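Local coordinates for protein hypothetical hydrolase (PDB 3TC9) that is of unknown function but is probably an auxiliary nutrient-binding protein, coupling an immunoglobulin-like IPT/TIG domain to a six-bladed beta-propeller, at residues B[31-42]-B[60-71]; B[375-386]-B[392-400]. All coordinates share one frame; numbering follows the deposited sequence.

In the fold
Contact 1 comes first along the chain and is complete before contact 2 opens; their centres lie 32 Å apart and their nearest atoms about 9 Å apart, without touching. Contact 1 pairs strands 33-39 and 66-70, neighbours in the sheet of the N-terminal IPT/TIG domain. Contact 2 belongs to the beta-propeller. There, the loop after strand 372-376, which lies between strands 324-325 and 363-367 in its sheet, meets the loop leading into strand 401-407 of the next. That second sheet combines strand 107-113 with the C-terminal strands 412-417 and 422-428. The ring of blades is therefore closed where the propeller's first strand joins its last, on the propeller side that contact 2 occupies.

Contact 1: B[31-42]-B[60-71]; sequences GTRMLLYGENFG and VGAKGKSLYCVV
Leu67 is the main bump on the buried side, and Leu36 and Phe41 form the hollow that takes it. Its CG sits between the backbone N and the carbonyl carbon (chi1 69°), which sends the two methyls to different partners: Leu67 CD1 lies 3.8 Å from Leu36 CD1, the side chains running alongside, while Leu67 CD2 rests over the Phe41 face, 4.1 Å from the ring centroid. Leu82 packs on all three, and Ile48 on Leu67. On the same face the selenium of Met34, a selenomethionine, is 4.0 Å from Cys69 SG, and its bent end puts CE 3.9 Å from Val71 CG2.

The opposite face carries Tyr68 as its large projection. Leu35 CD1 lies over one side of the ring; over the other, the extended Arg33 makes a cation-pi contact, CZ 3.9 Å from the centroid with the guanidinium plane turned 44° from the ring. Arg33 is deposited in two conformers, and this contact is described for one, so it calls for caution. A serine replacing Tyr68 would probably strip the guanidinium of its aromatic platform and leave the Leu35 methyl without a flat surface to lie against. At the far end Lys65 NZ makes a salt bridge to Glu39 OE2 (2.9 Å), arriving from above the carboxylate plane.

Reciprocal backbone bonds join Met34 with Cys69 and Leu36 with Leu67, the strand axes 4.7 Å apart at 151°. A classic beta bulge, Val60 and Gly61 against Tyr68, marks the adjoining hairpin. Such antiparallel pairing, with one greasy face turned inward, fits the immunoglobulin-like fold of an IPT/TIG domain.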
loop_
_atom_site.group_PDB
_atom_site.type_symbol
_atom_site.label_atom_id
_atom_site.label_comp_id
_atom_site.label_asym_id
_atom_site.label_seq_id
_atom_site.Cartn_x
_atom_site.Cartn_y
_atom_site.Cartn_z
ATOM N N GLY B 31 14.859 -13.005 -17.293
ATOM C CA GLY B 31 15.607 -12.612 -18.482
ATOM C C GLY B 31 16.945 -11.939 -18.242
ATOM O O GLY B 31 17.574 -11.503 -19.199
ATOM N N THR B 32 17.396 -11.830 -16.980
ATOM C CA THR B 32 18.710 -11.250 -16.681
ATOM C C THR B 32 19.769 -12.161 -17.275
ATOM O O THR B 32 19.712 -13.382 -17.078
ATOM C CB THR B 32 18.922 -11.074 -15.161
ATOM O OG1 THR B 32 18.032 -10.092 -14.653
ATOM C CG2 THR B 32 20.353 -10.693 -14.802
ATOM N N ARG B 33 20.727 -11.548 -18.001
ATOM C CA ARG B 33 21.860 -12.243 -18.616
ATOM C C ARG B 33 22.921 -12.389 -17.550
ATOM O O ARG B 33 23.518 -11.409 -17.123
ATOM C CB ARG B 33 22.372 -11.486 -19.867
ATOM C CG ARG B 33 23.587 -12.115 -20.577
ATOM C CD ARG B 33 24.028 -11.254 -21.758
ATOM N NE ARG B 33 25.239 -11.746 -22.421
ATOM C CZ ARG B 33 25.249 -12.521 -23.503
ATOM N NH1 ARG B 33 24.112 -12.926 -24.049
ATOM N NH2 ARG B 33 26.397 -12.897 -24.044
HETATM N N MSE B 34 23.087 -13.597 -17.045
HETATM C CA MSE B 34 24.055 -13.853 -15.984
HETATM C C MSE B 34 25.398 -14.326 -16.555
HETATM O O MSE B 34 25.438 -15.042 -17.534
HETATM C CB MSE B 34 23.483 -14.891 -14.997
HETATM C CG MSE B 34 24.427 -15.242 -13.858
HETATM SE SE MSE B 34 23.754 -16.718 -12.822
HETATM C CE MSE B 34 22.376 -15.722 -11.778
ATOM N N LEU B 35 26.476 -13.931 -15.908
ATOM C CA LEU B 35 27.836 -14.339 -16.233
ATOM C C LEU B 35 28.396 -15.176 -15.078
ATOM O O LEU B 35 28.557 -14.661 -13.970
ATOM C CB LEU B 35 28.721 -13.093 -16.502
ATOM C CG LEU B 35 30.257 -13.273 -16.551
ATOM C CD1 LEU B 35 30.680 -14.314 -17.573
ATOM C CD2 LEU B 35 30.941 -11.920 -16.838
ATOM N N LEU B 36 28.673 -16.466 -15.338
ATOM C CA LEU B 36 29.273 -17.350 -14.343
ATOM C C LEU B 36 30.768 -17.493 -14.566
ATOM O O LEU B 36 31.193 -17.772 -15.683
ATOM C CB LEU B 36 28.656 -18.758 -14.388
ATOM C CG LEU B 36 27.311 -19.035 -13.739
ATOM C CD1 LEU B 36 26.983 -20.540 -13.875
ATOM C CD2 LEU B 36 27.326 -18.728 -12.271
ATOM N N TYR B 37 31.547 -17.383 -13.507
ATOM C CA TYR B 37 32.978 -17.643 -13.544
ATOM C C TYR B 37 33.244 -18.955 -12.830
ATOM O O TYR B 37 32.528 -19.321 -11.901
ATOM C CB TYR B 37 33.792 -16.507 -12.897
ATOM C CG TYR B 37 34.057 -15.308 -13.775
ATOM C CD1 TYR B 37 33.815 -15.352 -15.143
ATOM C CD2 TYR B 37 34.540 -14.120 -13.237
ATOM C CE1 TYR B 37 33.990 -14.221 -15.947
ATOM C CE2 TYR B 37 34.779 -13.003 -14.042
ATOM C CZ TYR B 37 34.499 -13.059 -15.398
ATOM O OH TYR B 37 34.725 -11.977 -16.211
ATOM N N GLY B 38 34.275 -19.652 -13.249
ATOM C CA GLY B 38 34.633 -20.898 -12.602
ATOM C C GLY B 38 35.739 -21.631 -13.307
ATOM O O GLY B 38 36.622 -21.023 -13.916
ATOM N N GLU B 39 35.714 -22.950 -13.160
ATOM C CA GLU B 39 36.702 -23.871 -13.715
ATOM C C GLU B 39 36.051 -25.047 -14.428
ATOM O O GLU B 39 35.089 -25.617 -13.907
ATOM C CB GLU B 39 37.575 -24.462 -12.574
ATOM C CG GLU B 39 38.239 -23.470 -11.639
ATOM C CD GLU B 39 39.727 -23.318 -11.861
ATOM O OE1 GLU B 39 40.484 -24.258 -11.518
ATOM O OE2 GLU B 39 40.136 -22.245 -12.362
ATOM N N ASN B 40 36.626 -25.455 -15.573
ATOM C CA ASN B 40 36.312 -26.695 -16.295
ATOM C C ASN B 40 34.831 -26.837 -16.723
ATOM O O ASN B 40 34.197 -27.884 -16.519
ATOM C CB ASN B 40 36.734 -27.891 -15.430
ATOM C CG ASN B 40 36.926 -29.166 -16.185
ATOM O OD1 ASN B 40 37.292 -29.168 -17.358
ATOM N ND2 ASN B 40 36.700 -30.290 -15.516
ATOM N N PHE B 41 34.306 -25.791 -17.346
ATOM C CA PHE B 41 32.944 -25.807 -17.881
ATOM C C PHE B 41 32.916 -26.435 -19.282
ATOM O O PHE B 41 31.871 -26.942 -19.724
ATOM C CB PHE B 41 32.397 -24.384 -17.968
ATOM C CG PHE B 41 32.195 -23.630 -16.683
ATOM C CD1 PHE B 41 32.048 -24.306 -15.477
ATOM C CD2 PHE B 41 32.113 -22.240 -16.679
ATOM C CE1 PHE B 41 31.851 -23.606 -14.290
ATOM C CE2 PHE B 41 31.892 -21.540 -15.488
ATOM C CZ PHE B 41 31.730 -22.230 -14.308
ATOM N N GLY B 42 34.050 -26.353 -19.979
ATOM C CA GLY B 42 34.153 -26.746 -21.373
ATOM C C GLY B 42 33.583 -25.621 -22.220
ATOM O O GLY B 42 33.203 -24.564 -21.703
ATOM N N VAL B 60 23.907 -19.742 -22.928
ATOM C CA VAL B 60 23.946 -19.065 -24.237
ATOM C C VAL B 60 25.397 -18.855 -24.740
ATOM O O VAL B 60 25.615 -18.519 -25.896
ATOM C CB VAL B 60 23.107 -17.733 -24.232
ATOM C CG1 VAL B 60 21.632 -18.012 -23.944
ATOM C CG2 VAL B 60 23.638 -16.707 -23.235
ATOM N N GLY B 61 26.363 -19.094 -23.871
ATOM C CA GLY B 61 27.780 -18.981 -24.190
ATOM C C GLY B 61 28.612 -19.740 -23.186
ATOM O O GLY B 61 28.211 -19.845 -22.024
ATOM N N ALA B 62 29.744 -20.319 -23.637
ATOM C CA ALA B 62 30.670 -21.081 -22.777
ATOM C C ALA B 62 32.115 -20.962 -23.296
ATOM O O ALA B 62 32.392 -21.289 -24.458
ATOM C CB ALA B 62 30.242 -22.547 -22.687
ATOM N N LYS B 63 33.028 -20.501 -22.433
ATOM C CA LYS B 63 34.448 -20.321 -22.774
ATOM C C LYS B 63 35.418 -21.105 -21.833
ATOM O O LYS B 63 36.567 -20.697 -21.689
ATOM C CB LYS B 63 34.815 -18.821 -22.760
ATOM C CG LYS B 63 34.150 -17.981 -23.839
ATOM C CD LYS B 63 34.505 -16.500 -23.649
ATOM C CE LYS B 63 33.961 -15.599 -24.734
ATOM N NZ LYS B 63 34.048 -14.162 -24.353
ATOM N N GLY B 64 34.962 -22.198 -21.213
ATOM C CA GLY B 64 35.795 -22.991 -20.314
ATOM C C GLY B 64 35.857 -22.467 -18.887
ATOM O O GLY B 64 35.549 -23.207 -17.953
ATOM N N LYS B 65 36.295 -21.193 -18.698
ATOM C CA LYS B 65 36.428 -20.517 -17.386
ATOM C C LYS B 65 35.225 -19.607 -17.095
ATOM O O LYS B 65 35.069 -19.094 -15.986
ATOM C CB LYS B 65 37.726 -19.679 -17.308
ATOM C CG LYS B 65 39.044 -20.483 -17.321
ATOM C CD LYS B 65 39.623 -20.832 -15.927
ATOM C CE LYS B 65 40.887 -21.677 -16.035
ATOM N NZ LYS B 65 40.935 -22.804 -15.049
ATOM N N SER B 66 34.377 -19.420 -18.092
ATOM C CA SER B 66 33.178 -18.604 -17.989
ATOM C C SER B 66 32.066 -19.130 -18.898
ATOM O O SER B 66 32.311 -19.875 -19.859
ATOM C CB SER B 66 33.480 -17.143 -18.337
ATOM O OG SER B 66 33.935 -17.050 -19.674
ATOM N N LEU B 67 30.847 -18.768 -18.544
ATOM C CA LEU B 67 29.660 -19.042 -19.319
ATOM C C LEU B 67 28.621 -17.953 -19.072
ATOM O O LEU B 67 28.630 -17.283 -18.048
ATOM C CB LEU B 67 29.068 -20.454 -19.092
ATOM C CG LEU B 67 28.423 -20.793 -17.767
ATOM C CD1 LEU B 67 26.941 -20.324 -17.716
ATOM C CD2 LEU B 67 28.495 -22.253 -17.555
ATOM N N TYR B 68 27.719 -17.814 -20.025
ATOM C CA TYR B 68 26.569 -16.943 -19.980
ATOM C C TYR B 68 25.308 -17.802 -19.941
ATOM O O TYR B 68 25.194 -18.788 -20.675
ATOM C CB TYR B 68 26.546 -16.033 -21.217
ATOM C CG TYR B 68 27.411 -14.794 -21.167
ATOM C CD1 TYR B 68 27.090 -13.728 -20.328
ATOM C CD2 TYR B 68 28.463 -14.623 -22.061
ATOM C CE1 TYR B 68 27.844 -12.556 -20.327
ATOM C CE2 TYR B 68 29.211 -13.447 -22.087
ATOM C CZ TYR B 68 28.908 -12.419 -21.210
ATOM O OH TYR B 68 29.680 -11.273 -21.222
ATOM N N CYS B 69 24.367 -17.438 -19.083
ATOM C CA CYS B 69 23.065 -18.091 -19.046
ATOM C C CYS B 69 21.995 -17.007 -18.817
ATOM O O CYS B 69 22.342 -15.848 -18.570
ATOM C CB CYS B 69 23.013 -19.207 -18.006
ATOM S SG CYS B 69 23.282 -18.646 -16.317
ATOM N N VAL B 70 20.716 -17.356 -18.976
ATOM C CA VAL B 70 19.621 -16.386 -18.853
ATOM C C VAL B 70 18.737 -16.811 -17.690
ATOM O O VAL B 70 18.330 -17.973 -17.636
ATOM C CB VAL B 70 18.845 -16.262 -20.198
ATOM C CG1 VAL B 70 17.730 -15.214 -20.111
ATOM C CG2 VAL B 70 19.799 -15.917 -21.340
ATOM N N VAL B 71 18.506 -15.892 -16.721
ATOM C CA VAL B 71 17.698 -16.199 -15.537
ATOM C C VAL B 71 16.251 -16.511 -15.989
ATOM O O VAL B 71 15.633 -15.697 -16.664
ATOM C CB VAL B 71 17.767 -15.098 -14.458
ATOM C CG1 VAL B 71 16.717 -15.323 -13.371
ATOM C CG2 VAL B 71 19.164 -15.050 -13.852
HETATM O O HOH W 1 38.950 -24.395 -16.744
#

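Contact 2: B[375-386]-B[392-400]; sequences TFAGRGSNGTSG and LRQEARFNH
Ser381 grips the 392-400 loop twice. Its backbone N donates to Gln394 O at 2.8 Å with an almost straight N-H (177°), although from above the carbonyl plane; its OG donates to Glu395 O at 2.7 Å, in the carbonyl plane and on a lone pair. Beside it Gly380 N bonds to Ala396 O, and here a CB would run into the backbone of Glu395. Further back, Gly378 N donates to Leu392 O at 2.8 Å.

Side chains flank this core. Leu392 CD2 sits over the Phe376 ring, 3.8 Å from its centroid, and Ala377 CB meets Leu392 CG. Bends at chi2 (-62°) and chi3 (-53°) curl Arg393 back, bringing its guanidinium face over Thr375 CG2, 3.8 Å above the plane. Arg397 passes across the type I' turn of 380-383, its CD 3.3 Å from Gly380 O.

The second shell fixes these groups. One water receives Arg393 NE, in the guanidinium plane, and donates to Gly378 O and Arg393 O; another links Arg379 N, Thr384 O and Phe398 N. Outside the two segments, Asn388 OD1 takes Arg397 NH1, Asp323 takes Thr375 OG1, and Val109 and Ile426, from the sheet that strand 390-391 joins, touch Leu392.

Across the two loops the hydrogen bonds run to main-chain carbonyls, mostly from main-chain amides, and waters bridge further polar backbone atoms. The fit of the loops thus rests largely on backbone hydrogen bonds and on glycines at tight points; the arginines add packing and water-mediated links, and Arg397 is also held by Asn388: chemistry consistent with a structural joint between blades.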
loop_
_atom_site.group_PDB
_atom_site.type_symbol
_atom_site.label_atom_id
_atom_site.label_comp_id
_atom_site.label_asym_id
_atom_site.label_seq_id
_atom_site.Cartn_x
_atom_site.Cartn_y
_atom_site.Cartn_z
ATOM N N THR B 375 1.971 5.355 -20.802
ATOM C CA THR B 375 1.457 4.080 -21.274
ATOM C C THR B 375 1.898 3.012 -20.304
ATOM O O THR B 375 3.081 2.905 -19.976
ATOM C CB THR B 375 1.894 3.831 -22.708
ATOM O OG1 THR B 375 1.341 4.882 -23.484
ATOM C CG2 THR B 375 1.453 2.431 -23.260
ATOM N N PHE B 376 0.946 2.225 -19.834
ATOM C CA PHE B 376 1.240 1.180 -18.878
ATOM C C PHE B 376 1.595 -0.131 -19.549
ATOM O O PHE B 376 2.584 -0.768 -19.166
ATOM C CB PHE B 376 0.025 0.995 -17.945
ATOM C CG PHE B 376 0.155 -0.052 -16.853
ATOM C CD1 PHE B 376 1.189 0.013 -15.921
ATOM C CD2 PHE B 376 -0.806 -1.046 -16.706
ATOM C CE1 PHE B 376 1.265 -0.913 -14.872
ATOM C CE2 PHE B 376 -0.736 -1.962 -15.659
ATOM C CZ PHE B 376 0.283 -1.876 -14.732
ATOM N N ALA B 377 0.774 -0.566 -20.528
ATOM C CA ALA B 377 0.939 -1.888 -21.131
ATOM C C ALA B 377 0.421 -1.928 -22.522
ATOM O O ALA B 377 -0.535 -1.238 -22.842
ATOM C CB ALA B 377 0.208 -2.939 -20.299
ATOM N N GLY B 378 1.047 -2.765 -23.339
ATOM C CA GLY B 378 0.660 -2.937 -24.731
ATOM C C GLY B 378 1.691 -2.356 -25.657
ATOM O O GLY B 378 2.668 -1.742 -25.206
ATOM N N ARG B 379 1.463 -2.560 -26.976
ATOM C CA ARG B 379 2.310 -2.089 -28.063
ATOM C C ARG B 379 3.723 -2.720 -28.004
ATOM O O ARG B 379 4.666 -2.161 -28.531
ATOM C CB ARG B 379 2.377 -0.535 -28.110
ATOM C CG ARG B 379 1.006 0.122 -28.147
ATOM C CD ARG B 379 1.090 1.620 -28.060
ATOM N NE ARG B 379 1.665 2.225 -29.270
ATOM C CZ ARG B 379 0.962 2.600 -30.331
ATOM N NH1 ARG B 379 -0.349 2.411 -30.367
ATOM N NH2 ARG B 379 1.564 3.168 -31.364
ATOM N N GLY B 380 3.833 -3.915 -27.439
ATOM C CA GLY B 380 5.093 -4.649 -27.403
ATOM C C GLY B 380 5.349 -5.366 -28.711
ATOM O O GLY B 380 4.576 -5.219 -29.667
ATOM N N SER B 381 6.443 -6.145 -28.767
ATOM C CA SER B 381 6.829 -6.976 -29.915
ATOM C C SER B 381 6.862 -6.229 -31.250
ATOM O O SER B 381 6.515 -6.800 -32.297
ATOM C CB SER B 381 5.889 -8.171 -30.060
ATOM O OG SER B 381 5.678 -8.877 -28.849
ATOM N N ASN B 382 7.289 -4.964 -31.220
ATOM C CA ASN B 382 7.456 -4.144 -32.424
ATOM C C ASN B 382 6.104 -3.978 -33.202
ATOM O O ASN B 382 6.076 -3.861 -34.435
ATOM C CB ASN B 382 8.587 -4.751 -33.308
ATOM C CG ASN B 382 9.247 -3.751 -34.223
ATOM O OD1 ASN B 382 9.644 -2.646 -33.802
ATOM N ND2 ASN B 382 9.382 -4.119 -35.501
ATOM N N GLY B 383 5.006 -3.896 -32.460
ATOM C CA GLY B 383 3.690 -3.738 -33.065
ATOM C C GLY B 383 2.697 -3.009 -32.198
ATOM O O GLY B 383 3.042 -2.506 -31.132
ATOM N N THR B 384 1.473 -2.901 -32.684
ATOM C CA THR B 384 0.391 -2.246 -31.956
ATOM C C THR B 384 -0.605 -3.326 -31.597
ATOM O O THR B 384 -0.541 -3.868 -30.496
ATOM C CB THR B 384 -0.217 -1.054 -32.737
ATOM O OG1 THR B 384 -0.655 -1.500 -34.023
ATOM C CG2 THR B 384 0.773 0.096 -32.907
ATOM N N SER B 385 -1.516 -3.657 -32.513
ATOM C CA SER B 385 -2.510 -4.690 -32.256
ATOM C C SER B 385 -1.893 -6.083 -32.391
ATOM O O SER B 385 -0.983 -6.294 -33.212
ATOM C CB SER B 385 -3.674 -4.558 -33.224
ATOM O OG SER B 385 -3.204 -4.633 -34.557
ATOM N N GLY B 386 -2.428 -7.009 -31.620
ATOM C CA GLY B 386 -2.007 -8.399 -31.658
ATOM C C GLY B 386 -2.433 -9.132 -30.418
ATOM O O GLY B 386 -3.293 -8.662 -29.665
ATOM N N LEU B 392 5.058 -5.987 -20.038
ATOM C CA LEU B 392 4.047 -4.931 -20.266
ATOM C C LEU B 392 4.335 -4.042 -21.470
ATOM O O LEU B 392 3.432 -3.820 -22.261
ATOM C CB LEU B 392 3.928 -4.051 -19.019
ATOM C CG LEU B 392 2.842 -4.439 -18.009
ATOM C CD1 LEU B 392 2.997 -5.859 -17.545
ATOM C CD2 LEU B 392 2.894 -3.509 -16.794
ATOM N N ARG B 393 5.583 -3.585 -21.647
ATOM C CA ARG B 393 5.934 -2.693 -22.742
ATOM C C ARG B 393 6.751 -3.331 -23.855
ATOM O O ARG B 393 6.636 -2.891 -24.981
ATOM C CB ARG B 393 6.683 -1.469 -22.206
ATOM C CG ARG B 393 5.845 -0.592 -21.267
ATOM C CD ARG B 393 4.602 0.029 -21.883
ATOM N NE ARG B 393 4.879 0.783 -23.114
ATOM C CZ ARG B 393 5.253 2.057 -23.157
ATOM N NH1 ARG B 393 5.393 2.756 -22.033
ATOM N NH2 ARG B 393 5.493 2.642 -24.321
ATOM N N GLN B 394 7.579 -4.341 -23.556
ATOM C CA GLN B 394 8.461 -4.999 -24.540
ATOM C C GLN B 394 7.808 -6.124 -25.343
ATOM O O GLN B 394 8.131 -6.270 -26.520
ATOM C CB GLN B 394 9.724 -5.540 -23.851
ATOM C CG GLN B 394 10.666 -4.450 -23.295
ATOM C CD GLN B 394 10.931 -3.371 -24.333
ATOM O OE1 GLN B 394 11.592 -3.596 -25.375
ATOM N NE2 GLN B 394 10.378 -2.195 -24.107
ATOM N N GLU B 395 6.871 -6.870 -24.749
ATOM C CA GLU B 395 6.263 -8.039 -25.393
ATOM C C GLU B 395 4.755 -7.967 -25.569
ATOM O O GLU B 395 4.246 -8.328 -26.644
ATOM C CB GLU B 395 6.570 -9.321 -24.562
ATOM C CG GLU B 395 8.049 -9.640 -24.408
ATOM C CD GLU B 395 8.383 -10.908 -23.637
ATOM O OE1 GLU B 395 7.869 -11.078 -22.504
ATOM O OE2 GLU B 395 9.246 -11.680 -24.125
ATOM N N ALA B 396 4.037 -7.572 -24.510
ATOM C CA ALA B 396 2.574 -7.609 -24.483
ATOM C C ALA B 396 1.871 -6.807 -25.602
ATOM O O ALA B 396 2.281 -5.698 -25.943
ATOM C CB ALA B 396 2.067 -7.144 -23.133
ATOM N N ARG B 397 0.806 -7.403 -26.173
ATOM C CA ARG B 397 -0.066 -6.784 -27.152
ATOM C C ARG B 397 -1.494 -7.128 -26.873
ATOM O O ARG B 397 -1.800 -8.244 -26.439
ATOM C CB ARG B 397 0.256 -7.222 -28.568
ATOM C CG ARG B 397 1.380 -6.449 -29.187
ATOM C CD ARG B 397 2.100 -7.444 -30.024
ATOM N NE ARG B 397 2.148 -7.049 -31.415
ATOM C CZ ARG B 397 2.554 -7.839 -32.398
ATOM N NH1 ARG B 397 2.871 -9.110 -32.156
ATOM N NH2 ARG B 397 2.626 -7.379 -33.629
ATOM N N PHE B 398 -2.376 -6.162 -27.165
ATOM C CA PHE B 398 -3.837 -6.259 -27.077
ATOM C C PHE B 398 -4.411 -5.962 -28.434
ATOM O O PHE B 398 -3.704 -5.435 -29.280
ATOM C CB PHE B 398 -4.405 -5.265 -26.051
ATOM C CG PHE B 398 -3.805 -5.382 -24.683
ATOM C CD1 PHE B 398 -4.268 -6.337 -23.779
ATOM C CD2 PHE B 398 -2.776 -4.532 -24.284
ATOM C CE1 PHE B 398 -3.707 -6.437 -22.499
ATOM C CE2 PHE B 398 -2.203 -4.649 -23.019
ATOM C CZ PHE B 398 -2.685 -5.587 -22.127
ATOM N N ASN B 399 -5.676 -6.274 -28.648
ATOM C CA ASN B 399 -6.348 -5.960 -29.896
ATOM C C ASN B 399 -7.725 -5.424 -29.542
ATOM O O ASN B 399 -8.655 -6.180 -29.297
ATOM C CB ASN B 399 -6.400 -7.163 -30.825
ATOM C CG ASN B 399 -6.720 -6.800 -32.235
ATOM O OD1 ASN B 399 -7.178 -5.691 -32.539
ATOM N ND2 ASN B 399 -6.527 -7.765 -33.123
ATOM N N HIS B 400 -7.813 -4.090 -29.472
ATOM C CA HIS B 400 -8.986 -3.297 -29.107
ATOM C C HIS B 400 -9.382 -3.576 -27.652
ATOM O O HIS B 400 -10.467 -4.117 -27.428
ATOM C CB HIS B 400 -10.159 -3.546 -30.077
ATOM C CG HIS B 400 -9.979 -2.943 -31.437
ATOM N ND1 HIS B 400 -10.472 -3.562 -32.560
ATOM C CD2 HIS B 400 -9.381 -1.783 -31.804
ATOM C CE1 HIS B 400 -10.194 -2.752 -33.571
ATOM N NE2 HIS B 400 -9.526 -1.674 -33.163
HETATM O O HOH W 2 5.121 5.993 -21.355
HETATM O O HOH W 3 5.152 -0.708 -25.603
HETATM O O HOH W 4 -0.905 -3.693 -27.976
HETATM O O HOH W 5 0.819 -5.051 -34.979
#